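Local coordinates for protein muramoyltetrapeptide carboxypeptidase (Oxalobacter formigenes OXCC13, PDB 6UUK) that probably works as a serine-type LD-carboxypeptidase of the S66 family, trimming the terminal D-alanine from muramoyl tetrapeptides of the bacterial cell wall, at residues Ala139-Ala142 with Lys143-Lys146; His151-Phe154 with Thr155-Glu158; Ala227-Gly231 with Thr232-Pro236. All blocks are in the same frame, centred on the assembly; numbering follows the deposited sequence.

Contact 1 (Ala139-Ala142 with Lys143-Lys146); sequences AKLA and KSGK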
# COMPACT_ATOMS: atom_id res chain seq x y z
N ALA B 139 1.57 -22.54 -12.27
CA ALA B 139 0.97 -23.50 -13.18
C ALA B 139 1.15 -24.93 -12.67
O ALA B 139 0.27 -25.77 -12.87
CB ALA B 139 1.57 -23.36 -14.58
N LYS B 140 2.27 -25.21 -12.02
CA LYS B 140 2.46 -26.50 -11.36
C LYS B 140 1.61 -26.61 -10.11
O LYS B 140 1.12 -27.70 -9.79
CB LYS B 140 3.94 -26.69 -11.02
CG LYS B 140 4.27 -27.99 -10.31
CD LYS B 140 4.57 -29.11 -11.29
CE LYS B 140 5.13 -30.33 -10.58
NZ LYS B 140 5.56 -31.39 -11.53
N LEU B 141 1.42 -25.50 -9.39
CA LEU B 141 0.62 -25.54 -8.17
C LEU B 141 -0.86 -25.70 -8.47
O LEU B 141 -1.58 -26.39 -7.73
CB LEU B 141 0.87 -24.27 -7.35
CG LEU B 141 2.25 -24.13 -6.72
CD1 LEU B 141 2.43 -22.73 -6.16
CD2 LEU B 141 2.43 -25.17 -5.63
N ALA B 142 -1.34 -25.07 -9.54
CA ALA B 142 -2.75 -25.20 -9.90
C ALA B 142 -3.10 -26.63 -10.29
O ALA B 142 -4.23 -27.07 -10.08
CB ALA B 142 -3.10 -24.24 -11.04
N LYS B 143 -2.14 -27.36 -10.86
CA LYS B 143 -2.34 -28.76 -11.21
C LYS B 143 -2.03 -29.71 -10.06
O LYS B 143 -2.31 -30.91 -10.18
CB LYS B 143 -1.47 -29.13 -12.41
CG LYS B 143 -1.76 -28.33 -13.67
CD LYS B 143 -0.86 -28.77 -14.81
CE LYS B 143 -1.14 -27.98 -16.08
NZ LYS B 143 -0.28 -28.42 -17.21
N SER B 144 -1.47 -29.21 -8.96
CA SER B 144 -1.11 -30.09 -7.85
C SER B 144 -2.34 -30.64 -7.14
O SER B 144 -2.28 -31.72 -6.55
CB SER B 144 -0.22 -29.34 -6.85
OG SER B 144 0.95 -28.85 -7.48
N GLY B 145 -3.46 -29.92 -7.20
CA GLY B 145 -4.67 -30.36 -6.53
C GLY B 145 -4.68 -30.15 -5.03
O GLY B 145 -5.55 -30.72 -4.36
N LYS B 146 -3.76 -29.37 -4.49
CA LYS B 146 -3.71 -29.14 -3.06
C LYS B 146 -4.67 -28.02 -2.66
O LYS B 146 -5.01 -27.15 -3.46
CB LYS B 146 -2.28 -28.78 -2.62
CG LYS B 146 -1.24 -29.80 -3.05
CD LYS B 146 -1.58 -31.19 -2.55
CE LYS B 146 -0.57 -32.22 -3.03
NZ LYS B 146 -0.94 -33.60 -2.62
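The C-terminal turn of helix 138-142 runs into a short surface loop here, and Ser144 closes it by turning its hydroxyl back onto the backbone of Lys140. Ser144 OG donates to Lys140 O over 2.6 Å, approaching at a C=O...O angle of 130° and somewhat tilted from the carbonyl plane. Because OG stands beside its own backbone N (chi1 -58°), the short side chain curls back along the helix; serine suits the place because its hydroxyl, one bond beyond CB, can bend back to a carbonyl four residues earlier. Ser144 N adds a weak bond to Leu141 O at 3.1 Å, so two of the last helical carbonyls find donors in one residue. Lys143 sets its aliphatic stem against Ala139 O, with CG at 3.4 Å, and its extended chain then carries the amino group away over the exposed surface. Gly145 leaves the helical path with positive phi (76°), a conformation that comes easily without a side chain. Leu141 points to the other flank, packing its side chain against Leu161 of helix 155-163 and against Ala112. Beyond the turn Lys146 ties the loop to Asn114 O and Val117 O through NZ, and the chain enters strand 147-150 of the six-stranded sheet.

Contact 2 (His151-Phe154 with Thr155-Glu158); sequences HSDF and TVFE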
# COMPACT_ATOMS: atom_id res chain seq x y z
N HIS B 151 -4.07 -16.58 5.29
CA HIS B 151 -4.55 -15.21 5.22
C HIS B 151 -3.36 -14.27 5.46
O HIS B 151 -2.21 -14.71 5.47
CB HIS B 151 -5.69 -14.97 6.22
CG HIS B 151 -5.26 -15.06 7.65
ND1 HIS B 151 -5.25 -16.25 8.34
CD2 HIS B 151 -4.84 -14.12 8.52
CE1 HIS B 151 -4.83 -16.04 9.58
NE2 HIS B 151 -4.58 -14.75 9.71
N SER B 152 -3.66 -12.99 5.65
CA SER B 152 -2.66 -11.95 5.91
C SER B 152 -1.74 -11.88 4.70
O SER B 152 -2.23 -11.67 3.58
CB SER B 152 -1.98 -12.22 7.25
OG SER B 152 -0.97 -11.26 7.51
N ASP B 153 -0.42 -12.03 4.86
CA ASP B 153 0.49 -11.97 3.72
C ASP B 153 0.25 -13.10 2.72
O ASP B 153 0.63 -12.97 1.55
CB ASP B 153 1.94 -12.00 4.22
CG ASP B 153 2.95 -11.91 3.09
OD1 ASP B 153 3.01 -10.86 2.42
OD2 ASP B 153 3.69 -12.90 2.88
N PHE B 154 -0.38 -14.19 3.15
CA PHE B 154 -0.65 -15.31 2.26
C PHE B 154 -1.70 -14.98 1.21
O PHE B 154 -1.92 -15.80 0.30
CB PHE B 154 -1.08 -16.53 3.08
CG PHE B 154 -0.88 -17.84 2.37
CD1 PHE B 154 0.40 -18.32 2.14
CD2 PHE B 154 -1.96 -18.59 1.94
CE1 PHE B 154 0.59 -19.53 1.48
CE2 PHE B 154 -1.77 -19.79 1.29
CZ PHE B 154 -0.50 -20.26 1.06
N THR B 155 -2.36 -13.83 1.31
CA THR B 155 -3.26 -13.39 0.25
C THR B 155 -2.51 -13.21 -1.07
O THR B 155 -3.07 -13.46 -2.14
CB THR B 155 -3.96 -12.09 0.65
OG1 THR B 155 -4.65 -12.28 1.89
CG2 THR B 155 -4.96 -11.66 -0.42
N VAL B 156 -1.25 -12.79 -1.00
CA VAL B 156 -0.42 -12.67 -2.19
C VAL B 156 -0.28 -14.02 -2.88
O VAL B 156 -0.36 -14.12 -4.11
CB VAL B 156 0.96 -12.07 -1.83
CG1 VAL B 156 1.90 -12.13 -3.02
CG2 VAL B 156 0.80 -10.64 -1.33
N PHE B 157 -0.09 -15.09 -2.10
CA PHE B 157 0.03 -16.42 -2.67
C PHE B 157 -1.28 -16.88 -3.31
O PHE B 157 -1.26 -17.59 -4.31
CB PHE B 157 0.47 -17.41 -1.59
CG PHE B 157 0.81 -18.78 -2.12
CD1 PHE B 157 -0.17 -19.75 -2.25
CD2 PHE B 157 2.11 -19.09 -2.47
CE1 PHE B 157 0.14 -21.01 -2.73
CE2 PHE B 157 2.43 -20.35 -2.95
CZ PHE B 157 1.44 -21.31 -3.08
N GLU B 158 -2.41 -16.47 -2.74
CA GLU B 158 -3.70 -16.94 -3.22
C GLU B 158 -4.19 -16.19 -4.45
O GLU B 158 -5.05 -16.71 -5.17
CB GLU B 158 -4.75 -16.84 -2.10
CG GLU B 158 -4.43 -17.70 -0.89
CD GLU B 158 -5.57 -17.76 0.10
OE1 GLU B 158 -6.63 -17.14 -0.17
OE2 GLU B 158 -5.42 -18.42 1.14
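The phenyl rings of Phe154 and Phe157 lie side by side, their planes 15° apart but slid so far that they barely overlap. What covers one face of the Phe154 ring is chiefly Phe157 CB, a CH-pi contact 3.9 Å from the ring centroid, while Phe154 CZ touches Phe157 CD1 at 3.4 Å. At the edge of the same ring, near its plane, Glu158 OE2 sits 3.6 Å from Phe154 CD2, with the carboxylate turned almost perpendicular to the ring, so that the oxygen meets the slightly positive C-H rim. Both phenylalanines hold CG anti to the backbone N, which sends the two rings off the backbone in the same direction.

The backbone beneath begins a helix. Ser152 O accepts Thr155 N at 3.1 Å and Thr155 OG1 at 3.0 Å, both from the same face of its plane; threonine suits a first turn because its hydroxyl can double the amide bond, and this OG1 is also bonded to Asn222 N. Val156 N hydrogen-bonds Asp153 O, and Glu158 N hydrogen-bonds Phe154 O. Ser152, the predicted nucleophile, has positive phi (61°) at the tight strand-to-helix bend, consistent with a nucleophile elbow; its OG bonds Gly125 O and lies beside His316 of the predicted charge relay.

The bend joins strand 147-150 to helix 155-163, which packs Thr155 and Val156 against helix 223-228, while Phe157 meets Phe138 and Phe148 on another side.

Contact 3 (Ala227-Gly231 with Thr232-Pro236); sequences AHMAG and TPWMP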
# COMPACT_ATOMS: atom_id res chain seq x y z
N ALA B 227 -4.16 -4.22 -2.39
CA ALA B 227 -3.66 -2.96 -2.93
C ALA B 227 -2.22 -3.08 -3.38
O ALA B 227 -1.79 -2.38 -4.31
CB ALA B 227 -3.81 -1.84 -1.90
N HIS B 228 -1.45 -3.96 -2.74
CA HIS B 228 -0.10 -4.28 -3.20
C HIS B 228 -0.11 -4.97 -4.55
O HIS B 228 0.89 -4.89 -5.28
CB HIS B 228 0.61 -5.15 -2.16
CG HIS B 228 1.93 -5.69 -2.61
ND1 HIS B 228 2.97 -4.88 -3.00
CD2 HIS B 228 2.37 -6.96 -2.72
CE1 HIS B 228 4.00 -5.63 -3.34
NE2 HIS B 228 3.67 -6.90 -3.18
N MSE B 229 -1.20 -5.63 -4.91
CA MSE B 229 -1.30 -6.34 -6.18
C MSE B 229 -1.72 -5.43 -7.33
O MSE B 229 -1.73 -5.85 -8.49
CB MSE B 229 -2.30 -7.50 -6.07
CG MSE B 229 -1.78 -8.70 -5.32
SE MSE B 229 -0.18 -9.44 -6.16
CE MSE B 229 -0.40 -11.29 -5.61
N ALA B 230 -2.06 -4.18 -7.01
CA ALA B 230 -2.51 -3.24 -8.02
C ALA B 230 -1.38 -2.92 -8.99
O ALA B 230 -0.30 -2.48 -8.58
CB ALA B 230 -3.02 -1.96 -7.35
N GLY B 231 -1.63 -3.14 -10.28
CA GLY B 231 -0.64 -2.90 -11.31
C GLY B 231 0.26 -4.07 -11.62
O GLY B 231 0.95 -4.05 -12.65
N THR B 232 0.28 -5.10 -10.77
CA THR B 232 1.13 -6.26 -10.97
C THR B 232 0.41 -7.33 -11.79
O THR B 232 -0.82 -7.44 -11.72
CB THR B 232 1.55 -6.86 -9.63
OG1 THR B 232 0.42 -7.47 -9.00
CG2 THR B 232 2.09 -5.77 -8.72
N PRO B 233 1.14 -8.11 -12.58
CA PRO B 233 0.50 -9.19 -13.35
C PRO B 233 -0.07 -10.30 -12.49
O PRO B 233 -0.73 -11.20 -13.03
CB PRO B 233 1.64 -9.72 -14.24
CG PRO B 233 2.66 -8.62 -14.27
CD PRO B 233 2.57 -7.97 -12.92
N TRP B 234 0.17 -10.28 -11.17
CA TRP B 234 -0.36 -11.31 -10.29
C TRP B 234 -1.79 -11.03 -9.84
O TRP B 234 -2.39 -11.89 -9.18
CB TRP B 234 0.54 -11.46 -9.06
CG TRP B 234 2.00 -11.59 -9.40
CD1 TRP B 234 2.94 -10.60 -9.36
CD2 TRP B 234 2.68 -12.77 -9.83
NE1 TRP B 234 4.16 -11.10 -9.74
CE2 TRP B 234 4.03 -12.43 -10.03
CE3 TRP B 234 2.28 -14.09 -10.06
CZ2 TRP B 234 4.98 -13.35 -10.46
CZ3 TRP B 234 3.23 -15.01 -10.48
CH2 TRP B 234 4.56 -14.64 -10.68
N MSE B 235 -2.34 -9.86 -10.16
CA MSE B 235 -3.71 -9.54 -9.81
C MSE B 235 -4.70 -10.28 -10.70
O MSE B 235 -4.65 -10.17 -11.93
CB MSE B 235 -3.95 -8.03 -9.92
CG MSE B 235 -5.42 -7.62 -9.82
SE MSE B 235 -6.16 -7.78 -8.02
CE MSE B 235 -5.44 -6.15 -7.25
N PRO B 236 -5.60 -11.06 -10.09
CA PRO B 236 -6.58 -11.80 -10.88
C PRO B 236 -7.52 -10.86 -11.62
O PRO B 236 -7.79 -9.74 -11.18
CB PRO B 236 -7.33 -12.63 -9.83
CG PRO B 236 -6.41 -12.68 -8.66
CD PRO B 236 -5.68 -11.38 -8.66
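Met229 O takes two hydrogen bonds from Thr232, one from OG1 at 2.7 Å and one from the backbone N at 3.1 Å, both arriving above the same face of the carbonyl plane. The hydroxyl can join the amide because OG1 lies between its own N and carbonyl carbon (chi1 70°), facing back across the turn, while CG2 rests 3.7 Å from His228 O. A valine here has no hydroxyl to donate, and Met229 O would probably lose the shorter of these two bonds, with the turn held less firmly. Met229 to Thr232 form a type II beta turn, whose third position holds Gly231 with positive phi (89°), where a side chain would jam against the preceding carbonyl. A type I turn follows from Thr232 to Met235; Pro233 suits its second position, since its ring holds phi near the required value (-66°), and Met235 N bonds Thr232 O. Alongside the two turns, selenomethionine Met229 brings CE to 3.6 Å from Trp234 CB, with SE oblique to the indole in a Met-aromatic contact. The bent chain of Met235, also selenomethionine, lays CE 3.6 Å from Met229 CB. Two further groups find partners on the second subunit: Trp234 NE1 bonds Glu264 OE1 of that chain, and Ala230 O accepts from its Gln261 NE2.

How the contacts relate
From the N terminus the three contacts follow in series, each a local turn, and none nests in or crosses another. Contact 1 ends helix 138-142 and leads through strand 147-150 to contact 2, which opens helix 155-163; their centres are about 17 Å apart, yet Leu141 CD1 meets Phe157 CZ at 3.5 Å, seating one helix on the next. Much later, contact 3 closes helix 223-228 and turns the chain towards strand 242-248. It belongs to the LD-carboxypeptidase C-terminal region, but Met229 CE reaches Val156 O at 3.2 Å, so contacts 2 and 3 bring helix 155-163 and the end of helix 223-228 together, while contact 3 alone meets the second subunit.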